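Local atomic coordinates of 3,4-dihydroxy-2-butanone 4-phosphate synthase (Candida albicans, PDB entry 1TKS), a protein that catalyses the conversion of D-ribulose 5-phosphate into formate and 3,4-dihydroxy-2-butanone 4-phosphate, a step of riboflavin biosynthesis. Residues 64-67 with 68-71; 102-105 with 106-110. All coordinates share one frame; numbering follows the deposited sequence.

Interaction 1. Residues 64-67 with 68-71; sequences EERA and NQLE
Arg66 and Leu70 meet on one flank of the short helix 64-69, whose C-terminal end closes in a Schellman motif. Arg66 CD lies 4.1 Å from Leu70 CD1, so the aliphatic part of the arginine lies against one methyl of the buried leucine. The arginine leaves the backbone with CG anti to N (chi1 176°) and then folds at its next two torsions, which turns NE toward Gln69. There the guanidinium and amide planes lie only 18° apart, but the 3.9 Å between Arg66 NE and Gln69 OE1 makes this a loose approach. The guanidinium finds its main partner elsewhere: NH2 donates to the carbonyl of Ala114, at the end of helix 103-114.

Behind these side chains the backbone is regular. Asn68 N donates to Glu64 O at 2.9 Å, Gln69 N to Glu65 O, and Leu70 N to Arg66 O. Ala67, small and buried, suits the face turned to strand 129-134, where it touches Arg133, while the polar Asn68 and Gln69 occupy exposed positions. At the other end of the helix, Ser63 OG accepts from Arg66 N. The helix stops when Glu71 takes a positive phi of 61°, a conformation uncommon for a residue with a side chain; its N turns back to Asn68 O at 3.1 Å.

Interaction 2. Residues 102-105 with 106-110; sequences SAHD and RALTT
His104 and Leu108, one turn apart near the start of helix 103-114, lie side by side and point the same way. Both place CG anti to the backbone N (chi1 162° and 174°), and this shared choice brings His104 NE2 within 4.2 Å of Leu108 CD2. The contact is a light one; NE2 also hydrogen-bonds to the carbonyl of Gly96, which limits how the imidazole can turn.

The helix opens with a classic N-cap. Ser102, short enough to fold back on the first turn, accepts from Asp105 N through OG at 2.9 Å, while its carbonyl O takes the first helical bond, from Arg106 N, at 2.8 Å and almost straight (176°). The buried carboxylate of Asp105 points back toward the preceding loop, where OD2 receives the amides of Thr98 and Gly100; lying near the N-terminus of a helix, its negative charge is probably favoured there.

Arg106 runs its methylene groups past the Ser102 carbonyl, CB lying 3.5 Å from that O, and carries its guanidinium on to two further carbonyls. NH1 bonds Gly56 O, and NH2 bonds Ser55 O of the second subunit, so this buried arginine ties the helix into the dimer interface. Ala103 and Ala107, both small and buried, face helix 44-52, touching Gln44 and Met47. Thr109 OG1 bonds Phe93 N of strand 91-93. Arg106 O is gripped twice by Thr110, from opposite faces of its plane: by the backbone N at 3.0 Å and by OG1 at 2.8 Å.

How the interactions relate
Both contacts are local turns of helix, lying in one enzyme family region and in series along the chain: interaction 1 takes up helix 64-69 and its C-terminal end, and interaction 2 follows at the start of helix 103-114. Their centres are 20 Å apart and their nearest atoms about 7 Å, so they do not touch. They are joined indirectly, because helix 103-114 ends at Ala114, the residue whose carbonyl receives Arg66. Strand 129-134 is a second common neighbour, touched by Ala67 and Asn68 from interaction 1 and by Arg106, Thr109 and Thr110 from interaction 2. Of the two, interaction 2 alone reaches the second subunit.

Interaction 1. Residues 64-67 with 68-71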
loop_
_atom_site.group_PDB
_atom_site.type_symbol
_atom_site.label_atom_id
_atom_site.label_comp_id
_atom_site.label_asym_id
_atom_site.label_seq_id
_atom_site.Cartn_x
_atom_site.Cartn_y
_atom_site.Cartn_z
ATOM N N GLU B 64 18.547 -5.908 -9.719
ATOM C CA GLU B 64 18.840 -4.640 -10.380
ATOM C C GLU B 64 18.891 -4.850 -11.891
ATOM O O GLU B 64 18.421 -4.010 -12.660
ATOM C CB GLU B 64 20.177 -4.077 -9.884
ATOM C CG GLU B 64 20.060 -3.292 -8.579
ATOM C CD GLU B 64 21.404 -2.846 -8.022
ATOM O OE1 GLU B 64 22.353 -2.663 -8.811
ATOM O OE2 GLU B 64 21.506 -2.658 -6.792
ATOM N N GLU B 65 19.454 -5.979 -12.313
ATOM C CA GLU B 65 19.568 -6.272 -13.732
ATOM C C GLU B 65 18.195 -6.364 -14.391
ATOM O O GLU B 65 17.998 -5.859 -15.497
ATOM C CB GLU B 65 20.356 -7.567 -13.957
ATOM C CG GLU B 65 21.219 -7.512 -15.211
ATOM C CD GLU B 65 22.008 -8.781 -15.469
ATOM O OE1 GLU B 65 22.529 -9.382 -14.506
ATOM O OE2 GLU B 65 22.122 -9.165 -16.653
ATOM N N ARG B 66 17.244 -6.999 -13.708
ATOM C CA ARG B 66 15.894 -7.137 -14.240
ATOM C C ARG B 66 15.174 -5.792 -14.267
ATOM O O ARG B 66 14.532 -5.451 -15.256
ATOM C CB ARG B 66 15.087 -8.139 -13.407
ATOM C CG ARG B 66 13.633 -8.274 -13.850
ATOM C CD ARG B 66 13.532 -8.714 -15.306
ATOM N NE ARG B 66 13.836 -10.132 -15.490
ATOM C CZ ARG B 66 13.009 -11.123 -15.171
ATOM N NH1 ARG B 66 13.367 -12.384 -15.372
ATOM N NH2 ARG B 66 11.816 -10.855 -14.655
ATOM N N ALA B 67 15.279 -5.032 -13.181
ATOM C CA ALA B 67 14.635 -3.725 -13.118
ATOM C C ALA B 67 15.155 -2.850 -14.260
ATOM O O ALA B 67 14.395 -2.098 -14.866
ATOM C CB ALA B 67 14.911 -3.061 -11.768
ATOM N N ASN B 68 16.449 -2.961 -14.560
ATOM C CA ASN B 68 17.041 -2.181 -15.642
ATOM C C ASN B 68 16.464 -2.598 -16.995
ATOM O O ASN B 68 16.180 -1.752 -17.847
ATOM C CB ASN B 68 18.569 -2.339 -15.666
ATOM C CG ASN B 68 19.253 -1.635 -14.501
ATOM O OD1 ASN B 68 18.726 -0.671 -13.945
ATOM N ND2 ASN B 68 20.445 -2.103 -14.144
ATOM N N GLN B 69 16.288 -3.902 -17.191
ATOM C CA GLN B 69 15.745 -4.412 -18.448
ATOM C C GLN B 69 14.326 -3.904 -18.678
ATOM O O GLN B 69 13.950 -3.567 -19.802
ATOM C CB GLN B 69 15.745 -5.947 -18.450
ATOM C CG GLN B 69 15.277 -6.555 -19.767
ATOM C CD GLN B 69 15.366 -8.071 -19.786
ATOM O OE1 GLN B 69 14.603 -8.760 -19.108
ATOM N NE2 GLN B 69 16.308 -8.599 -20.562
ATOM N N LEU B 70 13.544 -3.843 -17.603
ATOM C CA LEU B 70 12.163 -3.381 -17.680
ATOM C C LEU B 70 12.050 -1.862 -17.608
ATOM O O LEU B 70 10.949 -1.316 -17.655
ATOM C CB LEU B 70 11.340 -4.008 -16.552
ATOM C CG LEU B 70 11.160 -5.528 -16.614
ATOM C CD1 LEU B 70 10.424 -6.010 -15.374
ATOM C CD2 LEU B 70 10.392 -5.900 -17.876
ATOM N N GLU B 71 13.193 -1.187 -17.507
ATOM C CA GLU B 71 13.241 0.268 -17.418
ATOM C C GLU B 71 12.500 0.788 -16.193
ATOM O O GLU B 71 11.653 1.677 -16.290
ATOM C CB GLU B 71 12.669 0.908 -18.688
ATOM C CG GLU B 71 13.473 0.598 -19.941
ATOM C CD GLU B 71 12.967 1.340 -21.166
ATOM O OE1 GLU B 71 13.541 1.141 -22.255
ATOM O OE2 GLU B 71 11.998 2.117 -21.036
#

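Interaction 2. Residues 102-105 with 106-110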
loop_
_atom_site.group_PDB
_atom_site.type_symbol
_atom_site.label_atom_id
_atom_site.label_comp_id
_atom_site.label_asym_id
_atom_site.label_seq_id
_atom_site.Cartn_x
_atom_site.Cartn_y
_atom_site.Cartn_z
ATOM N N SER B 102 -6.703 -3.502 -7.699
ATOM C CA SER B 102 -7.428 -4.724 -7.350
ATOM C C SER B 102 -6.460 -5.882 -7.121
ATOM O O SER B 102 -5.324 -5.862 -7.603
ATOM C CB SER B 102 -8.413 -5.106 -8.456
ATOM O OG SER B 102 -7.743 -5.637 -9.587
ATOM N N ALA B 103 -6.905 -6.891 -6.380
ATOM C CA ALA B 103 -6.058 -8.047 -6.121
ATOM C C ALA B 103 -5.679 -8.679 -7.461
ATOM O O ALA B 103 -4.532 -9.065 -7.673
ATOM C CB ALA B 103 -6.801 -9.055 -5.245
ATOM N N HIS B 104 -6.653 -8.771 -8.362
ATOM C CA HIS B 104 -6.422 -9.350 -9.685
ATOM C C HIS B 104 -5.339 -8.591 -10.442
ATOM O O HIS B 104 -4.427 -9.194 -11.009
ATOM C CB HIS B 104 -7.714 -9.319 -10.507
ATOM C CG HIS B 104 -7.497 -9.488 -11.981
ATOM N ND1 HIS B 104 -7.604 -10.702 -12.619
ATOM C CD2 HIS B 104 -7.143 -8.591 -12.933
ATOM C CE1 HIS B 104 -7.326 -10.548 -13.904
ATOM N NE2 HIS B 104 -7.042 -9.279 -14.118
ATOM N N ASP B 105 -5.454 -7.266 -10.454
ATOM C CA ASP B 105 -4.502 -6.420 -11.157
ATOM C C ASP B 105 -3.108 -6.438 -10.533
ATOM O O ASP B 105 -2.110 -6.584 -11.246
ATOM C CB ASP B 105 -5.026 -4.982 -11.230
ATOM C CG ASP B 105 -6.202 -4.830 -12.195
ATOM O OD1 ASP B 105 -6.689 -5.848 -12.727
ATOM O OD2 ASP B 105 -6.636 -3.682 -12.412
ATOM N N ARG B 106 -3.024 -6.292 -9.215
ATOM C CA ARG B 106 -1.718 -6.310 -8.566
ATOM C C ARG B 106 -1.038 -7.660 -8.737
ATOM O O ARG B 106 0.180 -7.723 -8.894
ATOM C CB ARG B 106 -1.824 -5.929 -7.081
ATOM C CG ARG B 106 -1.927 -4.420 -6.885
ATOM C CD ARG B 106 -1.561 -3.965 -5.484
ATOM N NE ARG B 106 -2.661 -4.081 -4.531
ATOM C CZ ARG B 106 -2.577 -3.682 -3.265
ATOM N NH1 ARG B 106 -1.445 -3.152 -2.816
ATOM N NH2 ARG B 106 -3.619 -3.794 -2.451
ATOM N N ALA B 107 -1.816 -8.739 -8.732
ATOM C CA ALA B 107 -1.239 -10.065 -8.917
ATOM C C ALA B 107 -0.722 -10.198 -10.349
ATOM O O ALA B 107 0.367 -10.727 -10.574
ATOM C CB ALA B 107 -2.284 -11.139 -8.629
ATOM N N LEU B 108 -1.504 -9.714 -11.312
ATOM C CA LEU B 108 -1.116 -9.779 -12.721
ATOM C C LEU B 108 0.154 -8.976 -12.959
ATOM O O LEU B 108 1.060 -9.427 -13.658
ATOM C CB LEU B 108 -2.245 -9.249 -13.619
ATOM C CG LEU B 108 -2.001 -9.098 -15.128
ATOM C CD1 LEU B 108 -1.516 -10.418 -15.720
ATOM C CD2 LEU B 108 -3.294 -8.655 -15.819
ATOM N N THR B 109 0.226 -7.786 -12.376
ATOM C CA THR B 109 1.406 -6.953 -12.542
ATOM C C THR B 109 2.627 -7.644 -11.939
ATOM O O THR B 109 3.708 -7.640 -12.530
ATOM C CB THR B 109 1.208 -5.580 -11.878
ATOM O OG1 THR B 109 0.180 -4.866 -12.575
ATOM C CG2 THR B 109 2.497 -4.770 -11.911
ATOM N N THR B 110 2.450 -8.242 -10.765
ATOM C CA THR B 110 3.546 -8.929 -10.099
ATOM C C THR B 110 4.073 -10.098 -10.936
ATOM O O THR B 110 5.286 -10.253 -11.097
ATOM C CB THR B 110 3.110 -9.424 -8.706
ATOM O OG1 THR B 110 2.733 -8.294 -7.908
ATOM C CG2 THR B 110 4.245 -10.162 -8.017
#